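Local coordinates for protein extracellular ligand-binding receptor (Desulfohalobium retbaense DSM 5692, PDB 5ERE) that probably senses small solutes outside the cell, binding ketoleucine in a periplasmic-binding-protein module and cytosine in a tandem PAS (Cache-like) sensor module, at residues Pro2-Ile7 against Ser34-Val39; Ser12-Ile17 against Tyr160-Met165; Asp303-Tyr308 against Val470-Val475; His419-Ser424 against Glu439-Asp444. All blocks are in the same frame, centred on the assembly; numbering follows the deposited sequence.

Contact 1. Residues Pro2-Ile7 against Ser34-Val39; sequences PVVGVI and SAFEIV
Val3, Val4 and Gly5 pair in parallel with Glu37, Ile38 and Val39, the two short strands running 29° apart and approaching to 4.7 Å between axes. Four backbone hydrogen bonds form the ladder. Glu37 N gives to Pro2 O, Val4 N reaches Glu37 O at 2.8 Å, Val39 N gives to Val4 O, and Val6 N closes the run on Val39 O. The Val4 N bond is nearly straight, 171° at the hydrogen. Side chains alternate between the faces. On one face Val3 CG1 meets Val39 CG2 at 4.0 Å, the two side chains crossing at about a right angle. On the other, Val4 leans its CG2 obliquely on the Phe36 ring, 3.3 Å from CD2, and Ile38 CD1 lies in the plane of that ring at its edge. The same CD1 is 3.6 Å from Val6 CG2, which makes a continuous apolar row. Phe36 CG sits between its own N and carbonyl carbon (chi1 58°), a setting that turns the ring toward Val4; Phe36 CB itself lies 3.8 Å from Pro2 CG. With an alanine at Phe36, Val4 CG2 would lose its aromatic partner and a gap would probably open toward helices 15-32 and 254-271. The pairing belongs to the beta-alpha-beta unit of strand 3-8, helix 15-32 and strand 37-42, a right-handed crossover in such Rossmann-like folds. Those two helices pack on the Phe36 face, helix 47-60 touches Val39 on the other, and strand 64-70 continues the sheet beyond strand 3-8.

Contact 2. Residues Ser12-Ile17 against Tyr160-Met165; sequences SAFEDI and YNPQQM
Ser12 and Ala13 meet Pro162 and Gln163 where the loop leading into helix 15-32 faces the loop after strand 154-160, bridging the two lobes of the periplasmic-binding-protein fold beside the ketoleucine pocket. Ser12 opens a type I beta turn that ends at Glu15. Its OG accepts from Phe14 N at 2.9 Å, an ST turn, and also bonds to Pro9 O, so the hydroxyl ties the turn to the chain before it. Across the contact its CB lies beside Gln163 OE1. Ala13 carries the polar link, its N being the donor to the Gln163 amide. Its methyl carbon packs on Pro162 CB at 3.7 Å, and also lies over the centre of the Phe14 ring on one face. Phe14 occupies the N-cap position of the helix. Its CG stands anti to its carbonyl carbon (chi1 -46°), and the ring extends so that CZ meets Pro162 CG obliquely at 3.6 Å. The same side chain touches the bound ketoleucine and Met134 of strand 129-134, so one ring serves both the ligand pocket and the seam between lobes. This seam is consistent with a closed, ligand-bound state. Within 160-165, Gln164 N donates to Asn161 OD1 at 2.8 Å, an Asx motif that shapes the loop presenting Pro162 and Gln163. Gln163 bends at chi2 (79°) to carry its amide back to the opposite loop, where Ala13 N meets a lone pair of OE1 in the carbonyl plane, 2.9 Å away in a nearly straight bond of 169°.

Contact 3. Residues Asp303-Tyr308 against Val470-Val475; sequences DASYPY and VHNFPV
Tyr308 and Asn472 share the one hydrogen bond between the segments, which joins strand 304-314 of the binding-protein module to the loop between helix 461-470 and strand 476-480: Tyr308 N donates to Asn472 O at 3.0 Å, almost along the C=O axis. The acceptor is presented by a type II beta turn from Val470 to Phe473, closed by Phe473 N on Val470 O, with Asn472 in a left-handed backbone conformation (phi 79°). Van der Waals contacts flank this bond. Pro307 CB lies 3.3 Å from Asn472 O and 4.1 Å from Pro474 CD, so the two prolines touch loosely through CB and CD. Pro474 CD also sits 3.3 Å from Tyr308 O, and Phe473 CD1 approaches that oxygen at 3.7 Å. Tyr308 O and Asn472 O are both acceptors, 3.4 Å apart; NE2 of Gln118 in helix 112-123, bonded to Tyr308 O and only weakly to Asn472 O, probably eases their proximity. The link rests on main-chain atoms and proline carbons, with no salt bridge across it, so it probably depends more on backbone shape than on charge.

Contact 4. Residues His419-Ser424 against Glu439-Asp444; sequences HQPVLS and EHPVFD
Glu439 O is gripped by Val422 N at 2.9 Å, with the donor in the carbonyl plane, and Pro421 CA adds a CA-H...O contact at 3.2 Å. The return bond, Glu439 N to Val422 O, is equally short and comes in tilted 19° from the carbonyl plane. These two bonds make Val422 and Glu439 an antiparallel hydrogen-bonded pair. Their side chains lie alongside each other, Val422 CG2 3.9 Å from Glu439 CB. Glu439 then bends at chi2 (-129°), leading its carboxylate away, OE1 bonding Ser452 OG; the residue also touches the bound cytosine. Pro421 lays CB over the centre of the His440 ring, 3.8 Å from its centroid and only 5° off the normal, a CH-pi contact, while NE2 of that ring bonds Asp344. A leucine in place of His440 would probably leave Asp344 without this mate and Pro421 without its flat aromatic seat. Further along, Pro441 CD packs 4.0 Å from Pro421 CD, and His419 O lies at the edge of the Phe443 ring, in its plane, 3.8 Å from CZ. Thus the short strand 422-423, entered from helix 410-418, borders strand 434-443 of the sensor-domain sheet; strand 449-457 flanks that strand, and the long helix 324-357 packs against His440 and Val442.

How the contacts relate
Helix 15-32, whose start lies in contact 2, connects the two strands paired in contact 1; the centres of these contacts are 26 Å apart. Contact 1 is a ladder inside a sheet, with apolar side chains on both faces, whereas contact 2 joins loops by one side-chain acceptor and a small apolar patch next to the ligand. Contact 3 lies nearest the chain's centre and links the binding-protein module to a loop far along the sequence, mainly through backbone oxygens and prolines. Contact 4, about 71 Å from contact 1 between centres, is again strand pairing, but antiparallel and richer in rings. All four are partly buried; contacts 2 and 4 each contribute a residue to a ligand pocket.

Contact 1. Residues Pro2-Ile7 against Ser34-Val39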
loop_
_atom_site.group_PDB
_atom_site.type_symbol
_atom_site.label_atom_id
_atom_site.label_comp_id
_atom_site.label_asym_id
_atom_site.label_seq_id
_atom_site.Cartn_x
_atom_site.Cartn_y
_atom_site.Cartn_z
ATOM N N PRO A 2 10.931 35.426 -10.924
ATOM C CA PRO A 2 11.564 34.559 -9.918
ATOM C C PRO A 2 12.465 33.467 -10.517
ATOM O O PRO A 2 12.202 32.953 -11.601
ATOM C CB PRO A 2 10.375 33.930 -9.199
ATOM C CG PRO A 2 9.306 33.866 -10.241
ATOM C CD PRO A 2 9.506 35.087 -11.128
ATOM N N VAL A 3 13.516 33.126 -9.784
ATOM C CA VAL A 3 14.454 32.094 -10.200
ATOM C C VAL A 3 14.311 30.847 -9.348
ATOM O O VAL A 3 14.349 30.912 -8.120
ATOM C CB VAL A 3 15.893 32.624 -10.133
ATOM C CG1 VAL A 3 16.914 31.514 -10.376
ATOM C CG2 VAL A 3 16.064 33.742 -11.154
ATOM N N VAL A 4 14.155 29.707 -10.013
ATOM C CA VAL A 4 14.125 28.435 -9.314
ATOM C C VAL A 4 15.449 27.691 -9.569
ATOM O O VAL A 4 15.820 27.423 -10.715
ATOM C CB VAL A 4 12.916 27.580 -9.737
ATOM C CG1 VAL A 4 12.961 26.183 -9.063
ATOM C CG2 VAL A 4 11.622 28.292 -9.385
ATOM N N GLY A 5 16.172 27.396 -8.490
ATOM C CA GLY A 5 17.368 26.572 -8.575
ATOM C C GLY A 5 17.076 25.066 -8.494
ATOM O O GLY A 5 16.302 24.619 -7.655
ATOM N N VAL A 6 17.685 24.295 -9.387
ATOM C CA VAL A 6 17.372 22.879 -9.553
ATOM C C VAL A 6 18.673 22.052 -9.531
ATOM O O VAL A 6 19.468 22.123 -10.466
ATOM C CB VAL A 6 16.654 22.599 -10.857
ATOM C CG1 VAL A 6 16.353 21.103 -10.965
ATOM C CG2 VAL A 6 15.344 23.487 -11.013
ATOM N N ILE A 7 18.869 21.308 -8.448
ATOM C CA ILE A 7 20.108 20.577 -8.180
ATOM C C ILE A 7 19.915 19.107 -8.489
ATOM O O ILE A 7 19.162 18.423 -7.819
ATOM C CB ILE A 7 20.552 20.742 -6.727
ATOM C CG1 ILE A 7 20.535 22.225 -6.388
ATOM C CG2 ILE A 7 21.940 20.128 -6.534
ATOM C CD1 ILE A 7 20.853 22.600 -4.919
ATOM N N SER A 34 6.683 30.121 -19.105
ATOM C CA SER A 34 7.837 30.478 -18.282
ATOM C C SER A 34 7.478 31.435 -17.139
ATOM O O SER A 34 7.975 32.566 -17.103
ATOM C CB SER A 34 8.928 31.106 -19.157
ATOM O OG SER A 34 9.074 30.393 -20.375
ATOM N N ALA A 35 6.622 30.990 -16.212
ATOM C CA ALA A 35 6.324 31.790 -15.013
ATOM C C ALA A 35 7.572 32.011 -14.133
ATOM O O ALA A 35 7.575 32.869 -13.258
ATOM C CB ALA A 35 5.213 31.134 -14.183
ATOM N N PHE A 36 8.632 31.243 -14.360
ATOM C CA PHE A 36 9.879 31.450 -13.631
ATOM C C PHE A 36 11.074 31.030 -14.489
ATOM O O PHE A 36 10.905 30.329 -15.486
ATOM C CB PHE A 36 9.855 30.687 -12.303
ATOM C CG PHE A 36 9.650 29.195 -12.441
ATOM C CD1 PHE A 36 8.380 28.634 -12.442
ATOM C CD2 PHE A 36 10.717 28.366 -12.567
ATOM C CE1 PHE A 36 8.197 27.251 -12.572
ATOM C CE2 PHE A 36 10.541 26.965 -12.686
ATOM C CZ PHE A 36 9.283 26.416 -12.677
ATOM N N GLU A 37 12.262 31.509 -14.125
ATOM C CA GLU A 37 13.502 31.111 -14.781
ATOM C C GLU A 37 14.151 29.955 -13.994
ATOM O O GLU A 37 14.091 29.935 -12.761
ATOM C CB GLU A 37 14.473 32.289 -14.875
ATOM C CG GLU A 37 13.877 33.555 -15.459
ATOM C CD GLU A 37 14.282 33.775 -16.895
ATOM O OE1 GLU A 37 15.103 34.689 -17.140
ATOM O OE2 GLU A 37 13.781 33.037 -17.774
ATOM N N ILE A 38 14.761 29.023 -14.719
ATOM C CA ILE A 38 15.466 27.884 -14.129
ATOM C C ILE A 38 16.957 28.088 -14.215
ATOM O O ILE A 38 17.449 28.533 -15.244
ATOM C CB ILE A 38 15.130 26.563 -14.844
ATOM C CG1 ILE A 38 13.712 26.112 -14.506
ATOM C CG2 ILE A 38 16.083 25.456 -14.438
ATOM C CD1 ILE A 38 13.520 25.713 -13.092
ATOM N N VAL A 39 17.684 27.769 -13.146
ATOM C CA VAL A 39 19.119 27.538 -13.275
ATOM C C VAL A 39 19.450 26.146 -12.675
ATOM O O VAL A 39 18.916 25.738 -11.648
ATOM C CB VAL A 39 19.954 28.668 -12.624
ATOM C CG1 VAL A 39 19.582 30.026 -13.253
ATOM C CG2 VAL A 39 19.757 28.739 -11.135
#

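Contact 2. Residues Ser12-Ile17 against Tyr160-Met165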
loop_
_atom_site.group_PDB
_atom_site.type_symbol
_atom_site.label_atom_id
_atom_site.label_comp_id
_atom_site.label_asym_id
_atom_site.label_seq_id
_atom_site.Cartn_x
_atom_site.Cartn_y
_atom_site.Cartn_z
ATOM N N SER A 12 27.579 11.668 -11.526
ATOM C CA SER A 12 27.208 10.563 -10.669
ATOM C C SER A 12 26.747 9.385 -11.524
ATOM O O SER A 12 26.623 9.507 -12.757
ATOM C CB SER A 12 26.106 10.975 -9.681
ATOM O OG SER A 12 24.809 10.689 -10.175
ATOM N N ALA A 13 26.515 8.247 -10.862
ATOM C CA ALA A 13 25.924 7.063 -11.509
ATOM C C ALA A 13 24.490 7.323 -12.075
ATOM O O ALA A 13 23.970 6.553 -12.897
ATOM C CB ALA A 13 25.888 5.936 -10.527
ATOM N N PHE A 14 23.850 8.385 -11.598
ATOM C CA PHE A 14 22.450 8.666 -11.974
ATOM C C PHE A 14 22.347 9.832 -12.958
ATOM O O PHE A 14 21.323 10.537 -13.044
ATOM C CB PHE A 14 21.649 8.875 -10.687
ATOM C CG PHE A 14 21.948 7.802 -9.659
ATOM C CD1 PHE A 14 21.564 6.496 -9.905
ATOM C CD2 PHE A 14 22.645 8.093 -8.481
ATOM C CE1 PHE A 14 21.855 5.474 -8.987
ATOM C CE2 PHE A 14 22.953 7.065 -7.547
ATOM C CZ PHE A 14 22.548 5.767 -7.804
ATOM N N GLU A 15 23.405 9.970 -13.750
ATOM C CA GLU A 15 23.491 10.953 -14.825
ATOM C C GLU A 15 22.242 10.920 -15.705
ATOM O O GLU A 15 21.683 11.975 -16.004
ATOM C CB GLU A 15 24.745 10.712 -15.685
ATOM C CG GLU A 15 25.043 11.818 -16.700
ATOM C CD GLU A 15 26.383 11.636 -17.389
ATOM O OE1 GLU A 15 26.807 10.471 -17.577
ATOM O OE2 GLU A 15 27.012 12.664 -17.730
ATOM N N ASP A 16 21.786 9.716 -16.063
ATOM C CA ASP A 16 20.677 9.546 -16.988
ATOM C C ASP A 16 19.364 10.076 -16.405
ATOM O O ASP A 16 18.573 10.677 -17.121
ATOM C CB ASP A 16 20.523 8.076 -17.413
ATOM C CG ASP A 16 19.916 7.188 -16.315
ATOM O OD1 ASP A 16 20.469 7.142 -15.186
ATOM O OD2 ASP A 16 18.883 6.524 -16.578
ATOM N N ILE A 17 19.155 9.864 -15.117
ATOM C CA ILE A 17 17.980 10.372 -14.415
ATOM C C ILE A 17 18.036 11.900 -14.388
ATOM O O ILE A 17 17.047 12.590 -14.690
ATOM C CB ILE A 17 17.911 9.775 -12.994
ATOM C CG1 ILE A 17 17.442 8.312 -13.082
ATOM C CG2 ILE A 17 17.000 10.594 -12.036
ATOM C CD1 ILE A 17 17.830 7.476 -11.868
ATOM N N TYR A 160 26.578 -1.305 -2.126
ATOM C CA TYR A 160 27.556 -1.029 -3.176
ATOM C C TYR A 160 27.575 0.442 -3.575
ATOM O O TYR A 160 26.529 1.119 -3.607
ATOM C CB TYR A 160 27.287 -1.874 -4.426
ATOM C CG TYR A 160 26.000 -1.489 -5.131
ATOM C CD1 TYR A 160 24.779 -1.975 -4.686
ATOM C CD2 TYR A 160 26.013 -0.631 -6.226
ATOM C CE1 TYR A 160 23.608 -1.632 -5.313
ATOM C CE2 TYR A 160 24.833 -0.261 -6.864
ATOM C CZ TYR A 160 23.632 -0.756 -6.396
ATOM O OH TYR A 160 22.454 -0.415 -7.009
ATOM N N ASN A 161 28.768 0.918 -3.917
ATOM C CA ASN A 161 28.944 2.218 -4.526
ATOM C C ASN A 161 28.486 2.195 -5.986
ATOM O O ASN A 161 29.074 1.473 -6.799
ATOM C CB ASN A 161 30.403 2.637 -4.434
ATOM C CG ASN A 161 30.612 4.064 -4.886
ATOM O OD1 ASN A 161 30.702 4.345 -6.077
ATOM N ND2 ASN A 161 30.659 4.979 -3.933
ATOM N N PRO A 162 27.429 2.968 -6.334
ATOM C CA PRO A 162 26.930 2.876 -7.716
ATOM C C PRO A 162 27.880 3.473 -8.762
ATOM O O PRO A 162 27.784 3.137 -9.944
ATOM C CB PRO A 162 25.594 3.641 -7.663
ATOM C CG PRO A 162 25.727 4.590 -6.542
ATOM C CD PRO A 162 26.575 3.836 -5.503
ATOM N N GLN A 163 28.771 4.366 -8.365
ATOM C CA GLN A 163 29.783 4.821 -9.314
ATOM C C GLN A 163 30.850 3.720 -9.553
ATOM O O GLN A 163 31.220 3.439 -10.688
ATOM C CB GLN A 163 30.452 6.109 -8.818
ATOM C CG GLN A 163 29.588 7.392 -8.977
ATOM C CD GLN A 163 28.531 7.535 -7.885
ATOM O OE1 GLN A 163 27.356 7.783 -8.167
ATOM N NE2 GLN A 163 28.952 7.390 -6.629
ATOM N N GLN A 164 31.335 3.082 -8.493
ATOM C CA GLN A 164 32.410 2.089 -8.654
ATOM C C GLN A 164 31.948 0.759 -9.280
ATOM O O GLN A 164 32.605 0.241 -10.172
ATOM C CB GLN A 164 33.082 1.830 -7.302
ATOM C CG GLN A 164 34.092 2.904 -6.907
ATOM C CD GLN A 164 35.262 3.019 -7.896
ATOM O OE1 GLN A 164 35.470 2.144 -8.745
ATOM N NE2 GLN A 164 36.037 4.098 -7.776
HETATM N N MSE A 165 30.817 0.229 -8.822
HETATM C CA MSE A 165 30.225 -1.023 -9.346
HETATM C C MSE A 165 31.146 -2.231 -9.133
HETATM O O MSE A 165 31.164 -3.182 -9.930
HETATM C CB MSE A 165 29.890 -0.896 -10.823
HETATM C CG MSE A 165 28.775 0.153 -11.089
HETATM SE SE MSE A 165 27.194 -0.210 -9.981
HETATM C CE MSE A 165 26.533 -1.794 -10.868
#

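Contact 3. Residues Asp303-Tyr308 against Val470-Val475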
loop_
_atom_site.group_PDB
_atom_site.type_symbol
_atom_site.label_atom_id
_atom_site.label_comp_id
_atom_site.label_asym_id
_atom_site.label_seq_id
_atom_site.Cartn_x
_atom_site.Cartn_y
_atom_site.Cartn_z
ATOM N N ASP A 303 3.843 15.753 2.029
ATOM C CA ASP A 303 4.282 14.537 1.338
ATOM C C ASP A 303 3.228 14.130 0.347
ATOM O O ASP A 303 2.079 13.959 0.750
ATOM C CB ASP A 303 4.474 13.368 2.318
ATOM C CG ASP A 303 5.859 13.304 2.932
ATOM O OD1 ASP A 303 6.802 13.943 2.437
ATOM O OD2 ASP A 303 5.989 12.572 3.929
ATOM N N ALA A 304 3.611 13.940 -0.917
ATOM C CA ALA A 304 2.703 13.416 -1.935
ATOM C C ALA A 304 2.326 11.961 -1.669
ATOM O O ALA A 304 3.097 11.195 -1.098
ATOM C CB ALA A 304 3.333 13.538 -3.322
ATOM N N SER A 305 1.154 11.572 -2.151
ATOM C CA SER A 305 0.747 10.174 -2.153
ATOM C C SER A 305 0.006 9.885 -3.463
ATOM O O SER A 305 -0.808 10.687 -3.924
ATOM C CB SER A 305 -0.131 9.886 -0.924
ATOM O OG SER A 305 -0.878 8.716 -1.087
ATOM N N TYR A 306 0.306 8.736 -4.057
ATOM C CA TYR A 306 -0.404 8.271 -5.239
ATOM C C TYR A 306 -0.174 6.757 -5.361
ATOM O O TYR A 306 0.809 6.226 -4.823
ATOM C CB TYR A 306 0.055 8.993 -6.495
ATOM C CG TYR A 306 1.526 9.311 -6.611
ATOM C CD1 TYR A 306 2.033 10.521 -6.163
ATOM C CD2 TYR A 306 2.406 8.421 -7.227
ATOM C CE1 TYR A 306 3.347 10.849 -6.302
ATOM C CE2 TYR A 306 3.759 8.738 -7.361
ATOM C CZ TYR A 306 4.222 9.947 -6.876
ATOM O OH TYR A 306 5.530 10.355 -7.006
ATOM N N PRO A 307 -1.082 6.062 -6.042
ATOM C CA PRO A 307 -0.966 4.595 -5.978
ATOM C C PRO A 307 0.212 4.002 -6.781
ATOM O O PRO A 307 0.727 4.619 -7.719
ATOM C CB PRO A 307 -2.313 4.119 -6.534
ATOM C CG PRO A 307 -2.822 5.295 -7.393
ATOM C CD PRO A 307 -2.334 6.516 -6.704
ATOM N N TYR A 308 0.644 2.818 -6.337
ATOM C CA TYR A 308 1.688 2.016 -6.962
ATOM C C TYR A 308 1.104 0.664 -7.379
ATOM O O TYR A 308 0.087 0.179 -6.817
ATOM C CB TYR A 308 2.891 1.747 -6.000
ATOM C CG TYR A 308 3.941 2.827 -5.901
ATOM C CD1 TYR A 308 3.595 4.163 -5.749
ATOM C CD2 TYR A 308 5.276 2.516 -5.938
ATOM C CE1 TYR A 308 4.561 5.145 -5.649
ATOM C CE2 TYR A 308 6.241 3.478 -5.845
ATOM C CZ TYR A 308 5.860 4.816 -5.709
ATOM O OH TYR A 308 6.790 5.800 -5.622
ATOM N N VAL A 470 -5.754 -3.407 0.582
ATOM C CA VAL A 470 -5.799 -2.676 -0.688
ATOM C C VAL A 470 -5.118 -1.314 -0.666
ATOM O O VAL A 470 -5.045 -0.644 -1.697
ATOM C CB VAL A 470 -7.271 -2.445 -1.181
ATOM C CG1 VAL A 470 -7.986 -3.757 -1.332
ATOM C CG2 VAL A 470 -8.053 -1.539 -0.285
ATOM N N HIS A 471 -4.623 -0.916 0.502
ATOM C CA HIS A 471 -4.006 0.388 0.709
ATOM C C HIS A 471 -2.901 0.688 -0.344
ATOM O O HIS A 471 -1.881 -0.020 -0.445
ATOM C CB HIS A 471 -3.455 0.452 2.154
ATOM C CG HIS A 471 -3.001 1.812 2.575
ATOM N ND1 HIS A 471 -3.726 2.961 2.292
ATOM C CD2 HIS A 471 -1.898 2.221 3.233
ATOM C CE1 HIS A 471 -3.073 4.008 2.752
ATOM N NE2 HIS A 471 -1.964 3.588 3.337
ATOM N N ASN A 472 -3.176 1.707 -1.156
ATOM C CA ASN A 472 -2.256 2.338 -2.121
ATOM C C ASN A 472 -2.099 1.545 -3.422
ATOM O O ASN A 472 -1.342 1.940 -4.284
ATOM C CB ASN A 472 -0.874 2.619 -1.470
ATOM C CG ASN A 472 -0.901 3.833 -0.549
ATOM O OD1 ASN A 472 -1.550 4.823 -0.856
ATOM N ND2 ASN A 472 -0.184 3.769 0.573
ATOM N N PHE A 473 -2.872 0.477 -3.580
ATOM C CA PHE A 473 -3.006 -0.195 -4.865
ATOM C C PHE A 473 -4.219 0.409 -5.557
ATOM O O PHE A 473 -5.210 0.721 -4.890
ATOM C CB PHE A 473 -3.201 -1.702 -4.726
ATOM C CG PHE A 473 -1.994 -2.440 -4.240
ATOM C CD1 PHE A 473 -1.038 -2.867 -5.134
ATOM C CD2 PHE A 473 -1.811 -2.709 -2.874
ATOM C CE1 PHE A 473 0.097 -3.566 -4.696
ATOM C CE2 PHE A 473 -0.674 -3.421 -2.434
ATOM C CZ PHE A 473 0.271 -3.841 -3.358
ATOM N N PRO A 474 -4.165 0.543 -6.885
ATOM C CA PRO A 474 -5.363 1.079 -7.563
ATOM C C PRO A 474 -6.410 0.005 -7.831
ATOM O O PRO A 474 -6.651 -0.363 -8.960
ATOM C CB PRO A 474 -4.791 1.631 -8.876
ATOM C CG PRO A 474 -3.700 0.608 -9.203
ATOM C CD PRO A 474 -3.055 0.327 -7.826
ATOM N N VAL A 475 -7.029 -0.500 -6.783
ATOM C CA VAL A 475 -8.011 -1.569 -6.893
ATOM C C VAL A 475 -9.053 -1.305 -5.835
ATOM O O VAL A 475 -8.791 -0.578 -4.897
ATOM C CB VAL A 475 -7.408 -3.013 -6.644
ATOM C CG1 VAL A 475 -6.177 -3.245 -7.469
ATOM C CG2 VAL A 475 -7.099 -3.225 -5.149
#

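Contact 4. Residues His419-Ser424 against Glu439-Asp444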
loop_
_atom_site.group_PDB
_atom_site.type_symbol
_atom_site.label_atom_id
_atom_site.label_comp_id
_atom_site.label_asym_id
_atom_site.label_seq_id
_atom_site.Cartn_x
_atom_site.Cartn_y
_atom_site.Cartn_z
ATOM N N HIS A 419 -29.431 -27.491 15.777
ATOM C CA HIS A 419 -28.514 -27.620 16.912
ATOM C C HIS A 419 -27.079 -27.803 16.400
ATOM O O HIS A 419 -26.304 -28.607 16.920
ATOM C CB HIS A 419 -28.934 -28.772 17.841
ATOM C CG HIS A 419 -30.229 -28.534 18.572
ATOM N ND1 HIS A 419 -30.768 -29.456 19.446
ATOM C CD2 HIS A 419 -31.093 -27.490 18.553
ATOM C CE1 HIS A 419 -31.902 -28.985 19.941
ATOM N NE2 HIS A 419 -32.124 -27.796 19.410
ATOM N N GLN A 420 -26.757 -27.056 15.347
ATOM C CA GLN A 420 -25.402 -26.937 14.851
ATOM C C GLN A 420 -25.003 -25.478 14.724
ATOM O O GLN A 420 -25.867 -24.620 14.601
ATOM C CB GLN A 420 -25.282 -27.642 13.497
ATOM C CG GLN A 420 -25.235 -29.153 13.642
ATOM C CD GLN A 420 -25.372 -29.847 12.325
ATOM O OE1 GLN A 420 -26.085 -29.383 11.432
ATOM N NE2 GLN A 420 -24.670 -30.952 12.179
ATOM N N PRO A 421 -23.685 -25.204 14.706
ATOM C CA PRO A 421 -23.182 -23.831 14.606
ATOM C C PRO A 421 -23.722 -23.098 13.394
ATOM O O PRO A 421 -24.012 -23.716 12.381
ATOM C CB PRO A 421 -21.676 -24.000 14.457
ATOM C CG PRO A 421 -21.378 -25.390 14.911
ATOM C CD PRO A 421 -22.599 -26.200 14.643
ATOM N N VAL A 422 -23.806 -21.786 13.496
ATOM C CA VAL A 422 -24.248 -20.946 12.375
ATOM C C VAL A 422 -23.384 -19.686 12.278
ATOM O O VAL A 422 -22.764 -19.237 13.269
ATOM C CB VAL A 422 -25.731 -20.563 12.521
ATOM C CG1 VAL A 422 -26.622 -21.806 12.461
ATOM C CG2 VAL A 422 -25.993 -19.791 13.846
ATOM N N LEU A 423 -23.302 -19.142 11.067
ATOM C CA LEU A 423 -22.774 -17.805 10.826
ATOM C C LEU A 423 -23.920 -17.042 10.219
ATOM O O LEU A 423 -24.486 -17.506 9.235
ATOM C CB LEU A 423 -21.542 -17.812 9.895
ATOM C CG LEU A 423 -20.889 -16.438 9.634
ATOM C CD1 LEU A 423 -20.201 -15.888 10.930
ATOM C CD2 LEU A 423 -19.904 -16.472 8.501
ATOM N N SER A 424 -24.276 -15.882 10.784
ATOM C CA SER A 424 -25.438 -15.159 10.271
ATOM C C SER A 424 -25.127 -14.424 8.968
ATOM O O SER A 424 -23.971 -14.175 8.620
ATOM C CB SER A 424 -25.971 -14.146 11.308
ATOM O OG SER A 424 -25.141 -13.001 11.383
ATOM N N GLU A 439 -22.429 -18.239 15.995
ATOM C CA GLU A 439 -22.949 -18.946 17.179
ATOM C C GLU A 439 -22.682 -20.435 17.183
ATOM O O GLU A 439 -22.760 -21.102 16.152
ATOM C CB GLU A 439 -24.452 -18.750 17.321
ATOM C CG GLU A 439 -24.909 -17.289 17.374
ATOM C CD GLU A 439 -25.848 -16.952 18.552
ATOM O OE1 GLU A 439 -26.043 -17.789 19.468
ATOM O OE2 GLU A 439 -26.381 -15.814 18.574
ATOM N N HIS A 440 -22.359 -20.956 18.358
ATOM C CA HIS A 440 -22.297 -22.399 18.555
ATOM C C HIS A 440 -23.336 -22.807 19.586
ATOM O O HIS A 440 -23.550 -22.098 20.578
ATOM C CB HIS A 440 -20.905 -22.852 18.998
ATOM C CG HIS A 440 -19.905 -22.905 17.889
ATOM N ND1 HIS A 440 -19.289 -24.076 17.503
ATOM C CD2 HIS A 440 -19.424 -21.941 17.071
ATOM C CE1 HIS A 440 -18.452 -23.821 16.510
ATOM N NE2 HIS A 440 -18.520 -22.536 16.229
ATOM N N PRO A 441 -23.967 -23.967 19.365
ATOM C CA PRO A 441 -24.879 -24.497 20.375
ATOM C C PRO A 441 -24.135 -25.000 21.595
ATOM O O PRO A 441 -22.966 -25.415 21.520
ATOM C CB PRO A 441 -25.572 -25.657 19.653
ATOM C CG PRO A 441 -24.547 -26.140 18.675
ATOM C CD PRO A 441 -23.800 -24.907 18.233
ATOM N N VAL A 442 -24.846 -24.968 22.705
ATOM C CA VAL A 442 -24.344 -25.461 23.974
ATOM C C VAL A 442 -25.195 -26.592 24.512
ATOM O O VAL A 442 -26.411 -26.487 24.561
ATOM C CB VAL A 442 -24.302 -24.349 25.038
ATOM C CG1 VAL A 442 -23.769 -24.905 26.361
ATOM C CG2 VAL A 442 -23.474 -23.165 24.547
ATOM N N PHE A 443 -24.532 -27.647 24.988
ATOM C CA PHE A 443 -25.223 -28.803 25.555
ATOM C C PHE A 443 -24.736 -29.068 26.980
ATOM O O PHE A 443 -23.535 -28.968 27.254
ATOM C CB PHE A 443 -25.007 -30.054 24.684
ATOM C CG PHE A 443 -25.307 -29.838 23.224
ATOM C CD1 PHE A 443 -24.344 -29.321 22.380
ATOM C CD2 PHE A 443 -26.552 -30.132 22.710
ATOM C CE1 PHE A 443 -24.629 -29.100 21.046
ATOM C CE2 PHE A 443 -26.834 -29.926 21.394
ATOM C CZ PHE A 443 -25.869 -29.411 20.558
ATOM N N ASP A 444 -25.653 -29.417 27.881
ATOM C CA ASP A 444 -25.265 -29.713 29.274
ATOM C C ASP A 444 -24.510 -31.043 29.362
ATOM O O ASP A 444 -24.236 -31.691 28.338
ATOM C CB ASP A 444 -26.492 -29.729 30.199
ATOM C CG ASP A 444 -27.525 -30.803 29.824
ATOM O OD1 ASP A 444 -27.170 -31.883 29.294
ATOM O OD2 ASP A 444 -28.720 -30.561 30.075
#